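Local coordinates for protein demethylmenaquinone Methyltransferase (Thermus thermophilus, PDB 1J3L) that is of unknown function but belongs to the RraA-like family of alpha/beta proteins and assembles from three copies of one chain, at residues A[39-44]-A[65-70]; A[69-74]-A[94-99]. One frame throughout, in Å; residues are numbered along the deposited sequence.

Contact 1: A[39-44]-A[65-70]; sequences RVFEDN and GGSLRT
Ser67 OG links Glu42 to the backbone of its own turn: it takes a hydrogen bond from Arg69 N at 3.1 Å, with 160° at the hydrogen, and gives one to Glu42 OE2. The first bond closes an ST turn. The second, 2.8 Å from OG to Glu42 OE2, is less certain in detail because OE2 is modelled too close to the Arg69 side chain. A Ser67 chi1 of 176° puts OG beside the carbonyl carbon, on the side of the following residues, where Arg69 N can donate to it. Segments 39-44 and 65-70 leave the C-terminal ends of two neighbouring parallel strands, 31-39 and 58-63, joined through helix 45-51 in a beta-alpha-beta crossover, and the contact lies on the surface above those ends. Glu42 reaches Ser67 with a chain extended beyond CG, crossing that of Arg69 at a slant. The carboxylate and guanidinium planes are 46° apart, and Glu42 OE1 lies at the guanidinium edge, in its plane. The ion pair, Glu42 OE2 to Arg69 NH1 at 3.8 Å, is long and weak, with OE2 less surely placed. At the root of Glu42, Thr70 OG1 comes to 3.3 Å from Glu42 CA, while its hydrogen-bond partner is Ser118 OG. Phe41 lays one ring face over Glu42 CG, nearer the rim than the centre, and its CE1 meets Ser67 CB obliquely at 3.9 Å.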
loop_
_atom_site.group_PDB
_atom_site.type_symbol
_atom_site.label_atom_id
_atom_site.label_comp_id
_atom_site.label_asym_id
_atom_site.label_seq_id
_atom_site.Cartn_x
_atom_site.Cartn_y
_atom_site.Cartn_z
ATOM N N ARG A 39 -14.343 -11.251 -16.682
ATOM C CA ARG A 39 -14.776 -9.909 -16.337
ATOM C C ARG A 39 -16.091 -10.025 -15.593
ATOM O O ARG A 39 -17.036 -10.645 -16.076
ATOM C CB ARG A 39 -14.966 -9.053 -17.589
ATOM C CG ARG A 39 -15.496 -7.662 -17.280
ATOM C CD ARG A 39 -15.649 -6.817 -18.532
ATOM N NE ARG A 39 -14.367 -6.575 -19.186
ATOM C CZ ARG A 39 -14.060 -6.992 -20.410
ATOM N NH1 ARG A 39 -14.949 -7.675 -21.124
ATOM N NH2 ARG A 39 -12.862 -6.730 -20.921
ATOM N N VAL A 40 -16.134 -9.447 -14.400
ATOM C CA VAL A 40 -17.334 -9.470 -13.586
ATOM C C VAL A 40 -17.337 -8.220 -12.733
ATOM O O VAL A 40 -16.382 -7.436 -12.735
ATOM C CB VAL A 40 -17.388 -10.688 -12.632
ATOM C CG1 VAL A 40 -17.402 -11.965 -13.422
ATOM C CG2 VAL A 40 -16.195 -10.659 -11.660
ATOM N N PHE A 41 -18.423 -8.031 -12.004
ATOM C CA PHE A 41 -18.519 -6.890 -11.123
ATOM C C PHE A 41 -19.314 -7.336 -9.920
ATOM O O PHE A 41 -20.501 -7.641 -10.032
ATOM C CB PHE A 41 -19.217 -5.706 -11.796
ATOM C CG PHE A 41 -19.169 -4.447 -10.975
ATOM C CD1 PHE A 41 -18.013 -3.663 -10.949
ATOM C CD2 PHE A 41 -20.253 -4.072 -10.178
ATOM C CE1 PHE A 41 -17.929 -2.524 -10.143
ATOM C CE2 PHE A 41 -20.180 -2.935 -9.367
ATOM C CZ PHE A 41 -19.012 -2.156 -9.348
ATOM N N GLU A 42 -18.657 -7.382 -8.772
ATOM C CA GLU A 42 -19.310 -7.785 -7.542
ATOM C C GLU A 42 -20.199 -9.011 -7.643
ATOM O O GLU A 42 -21.227 -9.084 -6.976
ATOM C CB GLU A 42 -20.078 -6.591 -6.970
ATOM C CG GLU A 42 -19.160 -5.423 -6.703
ATOM C CD GLU A 42 -19.877 -4.181 -6.260
ATOM O OE1 GLU A 42 -21.130 -4.214 -6.170
ATOM O OE2 GLU A 42 -19.173 -3.174 -5.999
ATOM N N ASP A 43 -19.781 -9.972 -8.464
ATOM C CA ASP A 43 -20.505 -11.231 -8.643
ATOM C C ASP A 43 -19.431 -12.247 -9.024
ATOM O O ASP A 43 -18.621 -11.986 -9.919
ATOM C CB ASP A 43 -21.531 -11.135 -9.777
ATOM C CG ASP A 43 -22.401 -12.376 -9.879
ATOM O OD1 ASP A 43 -21.858 -13.497 -9.839
ATOM O OD2 ASP A 43 -23.631 -12.231 -10.014
ATOM N N ASN A 44 -19.415 -13.395 -8.358
ATOM C CA ASN A 44 -18.394 -14.392 -8.639
ATOM C C ASN A 44 -18.883 -15.787 -8.960
ATOM O O ASN A 44 -18.105 -16.732 -8.854
ATOM C CB ASN A 44 -17.417 -14.479 -7.465
ATOM C CG ASN A 44 -17.990 -15.245 -6.298
ATOM O OD1 ASN A 44 -19.206 -15.284 -6.115
ATOM N ND2 ASN A 44 -17.121 -15.852 -5.493
ATOM N N GLY A 65 -13.413 -4.822 -12.129
ATOM C CA GLY A 65 -13.703 -3.411 -12.275
ATOM C C GLY A 65 -13.003 -2.641 -11.176
ATOM O O GLY A 65 -13.268 -1.460 -10.969
ATOM N N GLY A 66 -12.111 -3.331 -10.466
ATOM C CA GLY A 66 -11.358 -2.717 -9.387
ATOM C C GLY A 66 -12.152 -2.509 -8.113
ATOM O O GLY A 66 -11.639 -1.920 -7.163
ATOM N N SER A 67 -13.394 -2.989 -8.076
ATOM C CA SER A 67 -14.225 -2.815 -6.886
ATOM C C SER A 67 -13.685 -3.491 -5.636
ATOM O O SER A 67 -13.167 -4.598 -5.694
ATOM C CB SER A 67 -15.631 -3.337 -7.130
ATOM O OG SER A 67 -16.390 -3.246 -5.936
ATOM N N LEU A 68 -13.844 -2.826 -4.496
ATOM C CA LEU A 68 -13.381 -3.358 -3.218
ATOM C C LEU A 68 -14.585 -3.593 -2.303
ATOM O O LEU A 68 -14.427 -3.922 -1.119
ATOM C CB LEU A 68 -12.416 -2.365 -2.561
ATOM C CG LEU A 68 -11.336 -1.712 -3.439
ATOM C CD1 LEU A 68 -10.625 -0.649 -2.627
ATOM C CD2 LEU A 68 -10.334 -2.753 -3.959
ATOM N N ARG A 69 -15.782 -3.429 -2.863
ATOM C CA ARG A 69 -17.035 -3.597 -2.123
ATOM C C ARG A 69 -17.323 -5.033 -1.727
ATOM O O ARG A 69 -17.879 -5.277 -0.660
ATOM C CB ARG A 69 -18.224 -3.103 -2.947
ATOM C CG ARG A 69 -18.556 -1.618 -2.886
ATOM C CD ARG A 69 -19.724 -1.378 -3.834
ATOM N NE ARG A 69 -20.322 -0.052 -3.767
ATOM C CZ ARG A 69 -21.327 0.337 -4.550
ATOM N NH1 ARG A 69 -21.829 -0.503 -5.449
ATOM N NH2 ARG A 69 -21.837 1.558 -4.434
ATOM N N THR A 70 -16.987 -5.979 -2.594
ATOM C CA THR A 70 -17.244 -7.385 -2.300
ATOM C C THR A 70 -16.057 -8.248 -2.704
ATOM O O THR A 70 -15.238 -7.847 -3.523
ATOM C CB THR A 70 -18.536 -7.907 -3.023
ATOM O OG1 THR A 70 -18.316 -7.987 -4.439
ATOM C CG2 THR A 70 -19.714 -6.966 -2.758
#

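Contact 2: A[69-74]-A[94-99]; sequences RTALLG and AVRDTE
Leu72 N and Leu73 O, on consecutive residues, make the two backbone hydrogen bonds between 69-74 and 94-99, which run in the same direction. Leu72 N gives a nearly straight bond (174° at the hydrogen) to Ala94 O at 2.9 Å, approaching tilted from the carbonyl plane. Arg96 N then gives one to Leu73 O, also 2.9 Å but more bent at 153°. Weaker CA-H...O contacts flank this pair. Ala71 CA lies 3.5 Å from Ala94 O, so that this carbonyl receives two hydrogens, and Gly74 CA lies 3.5 Å from Arg96 O. A water extends the line, donating to Thr70 O at 2.8 Å and accepting a longer bond from Ala94 N.

Apolar packing is modest. Ala71 CB rests against the aliphatic part of Arg96, touching CG at 3.5 Å and lying close to CB and CD as well. Arg96 CG stands between the backbone N and the carbonyl carbon (chi1 72°), which sets the start of the extended chain beside the alanine methyl. Leu73 CB meets Val95 CG1 more loosely, at 4.3 Å, and both side chains also pack on Leu101.

The polar ends find partners beyond the two segments. Arg96 NH1 bonds to Pro115 O, and its NH2 forms a salt bridge with Asp10 of the second subunit. Asp97 OD2 lies beside Gly74 and accepts from Gly75 N at the start of helix 75-83. The bonds thus join the loop after strand 58-63 to the segment that follows strand 88-92, at the C-terminal ends of two parallel strands connected through helix 75-83 in a beta-alpha-beta crossover.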
loop_
_atom_site.group_PDB
_atom_site.type_symbol
_atom_site.label_atom_id
_atom_site.label_comp_id
_atom_site.label_asym_id
_atom_site.label_seq_id
_atom_site.Cartn_x
_atom_site.Cartn_y
_atom_site.Cartn_z
ATOM N N ARG A 69 -15.782 -3.429 -2.863
ATOM C CA ARG A 69 -17.035 -3.597 -2.123
ATOM C C ARG A 69 -17.323 -5.033 -1.727
ATOM O O ARG A 69 -17.879 -5.277 -0.660
ATOM C CB ARG A 69 -18.224 -3.103 -2.947
ATOM C CG ARG A 69 -18.556 -1.618 -2.886
ATOM C CD ARG A 69 -19.724 -1.378 -3.834
ATOM N NE ARG A 69 -20.322 -0.052 -3.767
ATOM C CZ ARG A 69 -21.327 0.337 -4.550
ATOM N NH1 ARG A 69 -21.829 -0.503 -5.449
ATOM N NH2 ARG A 69 -21.837 1.558 -4.434
ATOM N N THR A 70 -16.987 -5.979 -2.594
ATOM C CA THR A 70 -17.244 -7.385 -2.300
ATOM C C THR A 70 -16.057 -8.248 -2.704
ATOM O O THR A 70 -15.238 -7.847 -3.523
ATOM C CB THR A 70 -18.536 -7.907 -3.023
ATOM O OG1 THR A 70 -18.316 -7.987 -4.439
ATOM C CG2 THR A 70 -19.714 -6.966 -2.758
ATOM N N ALA A 71 -15.971 -9.434 -2.116
ATOM C CA ALA A 71 -14.881 -10.352 -2.407
ATOM C C ALA A 71 -15.239 -11.265 -3.570
ATOM O O ALA A 71 -16.338 -11.823 -3.619
ATOM C CB ALA A 71 -14.557 -11.186 -1.170
ATOM N N LEU A 72 -14.308 -11.407 -4.509
ATOM C CA LEU A 72 -14.527 -12.266 -5.661
ATOM C C LEU A 72 -13.972 -13.650 -5.382
ATOM O O LEU A 72 -14.261 -14.607 -6.104
ATOM C CB LEU A 72 -13.864 -11.671 -6.902
ATOM C CG LEU A 72 -14.468 -10.324 -7.289
ATOM C CD1 LEU A 72 -13.819 -9.790 -8.535
ATOM C CD2 LEU A 72 -15.957 -10.501 -7.503
ATOM N N LEU A 73 -13.184 -13.768 -4.321
ATOM C CA LEU A 73 -12.616 -15.061 -3.982
ATOM C C LEU A 73 -12.365 -15.157 -2.481
ATOM O O LEU A 73 -11.844 -14.229 -1.860
ATOM C CB LEU A 73 -11.328 -15.270 -4.784
ATOM C CG LEU A 73 -10.865 -16.705 -5.005
ATOM C CD1 LEU A 73 -10.017 -16.784 -6.256
ATOM C CD2 LEU A 73 -10.098 -17.180 -3.797
ATOM N N GLY A 74 -12.782 -16.278 -1.902
ATOM C CA GLY A 74 -12.596 -16.495 -0.483
ATOM C C GLY A 74 -11.751 -17.720 -0.235
ATOM O O GLY A 74 -11.085 -18.230 -1.145
ATOM N N ALA A 94 -11.238 -7.183 -5.050
ATOM C CA ALA A 94 -10.973 -7.690 -3.713
ATOM C C ALA A 94 -11.250 -9.167 -3.476
ATOM O O ALA A 94 -11.941 -9.821 -4.262
ATOM C CB ALA A 94 -11.735 -6.847 -2.687
ATOM N N VAL A 95 -10.686 -9.663 -2.375
ATOM C CA VAL A 95 -10.819 -11.051 -1.934
ATOM C C VAL A 95 -11.129 -11.034 -0.426
ATOM O O VAL A 95 -11.232 -9.954 0.157
ATOM C CB VAL A 95 -9.488 -11.842 -2.175
ATOM C CG1 VAL A 95 -9.095 -11.788 -3.657
ATOM C CG2 VAL A 95 -8.368 -11.281 -1.304
ATOM N N ARG A 96 -11.311 -12.205 0.194
ATOM C CA ARG A 96 -11.547 -12.270 1.641
ATOM C C ARG A 96 -11.012 -13.569 2.273
ATOM O O ARG A 96 -10.602 -14.483 1.565
ATOM C CB ARG A 96 -13.035 -12.065 1.976
ATOM C CG ARG A 96 -13.976 -13.198 1.636
ATOM C CD ARG A 96 -15.383 -12.825 2.039
ATOM N NE ARG A 96 -16.270 -13.985 2.061
ATOM C CZ ARG A 96 -17.398 -14.039 2.759
ATOM N NH1 ARG A 96 -17.779 -12.993 3.492
ATOM N NH2 ARG A 96 -18.128 -15.146 2.742
ATOM N N ASP A 97 -11.023 -13.642 3.603
ATOM C CA ASP A 97 -10.497 -14.793 4.361
ATOM C C ASP A 97 -8.984 -14.816 4.205
ATOM O O ASP A 97 -8.377 -15.873 4.064
ATOM C CB ASP A 97 -11.040 -16.141 3.866
ATOM C CG ASP A 97 -12.556 -16.193 3.817
ATOM O OD1 ASP A 97 -13.233 -15.457 4.567
ATOM O OD2 ASP A 97 -13.067 -17.002 3.020
ATOM N N THR A 98 -8.380 -13.642 4.228
ATOM C CA THR A 98 -6.941 -13.534 4.084
ATOM C C THR A 98 -6.151 -14.580 4.881
ATOM O O THR A 98 -5.186 -15.136 4.364
ATOM C CB THR A 98 -6.463 -12.124 4.460
ATOM O OG1 THR A 98 -7.082 -11.722 5.680
ATOM C CG2 THR A 98 -6.846 -11.134 3.385
ATOM N N GLU A 99 -6.541 -14.854 6.124
ATOM C CA GLU A 99 -5.809 -15.851 6.901
ATOM C C GLU A 99 -5.831 -17.209 6.185
ATOM O O GLU A 99 -4.839 -17.931 6.178
ATOM C CB GLU A 99 -6.381 -16.016 8.318
ATOM C CG GLU A 99 -5.436 -16.829 9.235
ATOM C CD GLU A 99 -6.041 -17.211 10.579
ATOM O OE1 GLU A 99 -6.712 -16.363 11.211
ATOM O OE2 GLU A 99 -5.824 -18.367 11.010
HETATM O O HOH W 1 -14.324 -6.774 -5.987
#

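Both contacts use the long loop between strand 58-63 and helix 75-83, sharing Arg69 and Thr70, with centres about 10 Å apart. Contact 1 ties that loop to the one after strand 31-39 and lies at the surface, built from side-chain groups: a hydroxyl, a carboxylate and a long ion pair. Contact 2 ties it to short strand 94-95 and the turn into helix 98-101, is partly buried, and depends on main-chain bonds with small apolar contacts. Arg96, Thr98 and Glu99 make polar contacts with the second subunit, on which Leu68 of contact 1 packs. The two meet directly where Asn44 ND2 probably hydrogen-bonds Leu72 O at 3.2 Å, and where Leu68 CA packs on Ala94 CB.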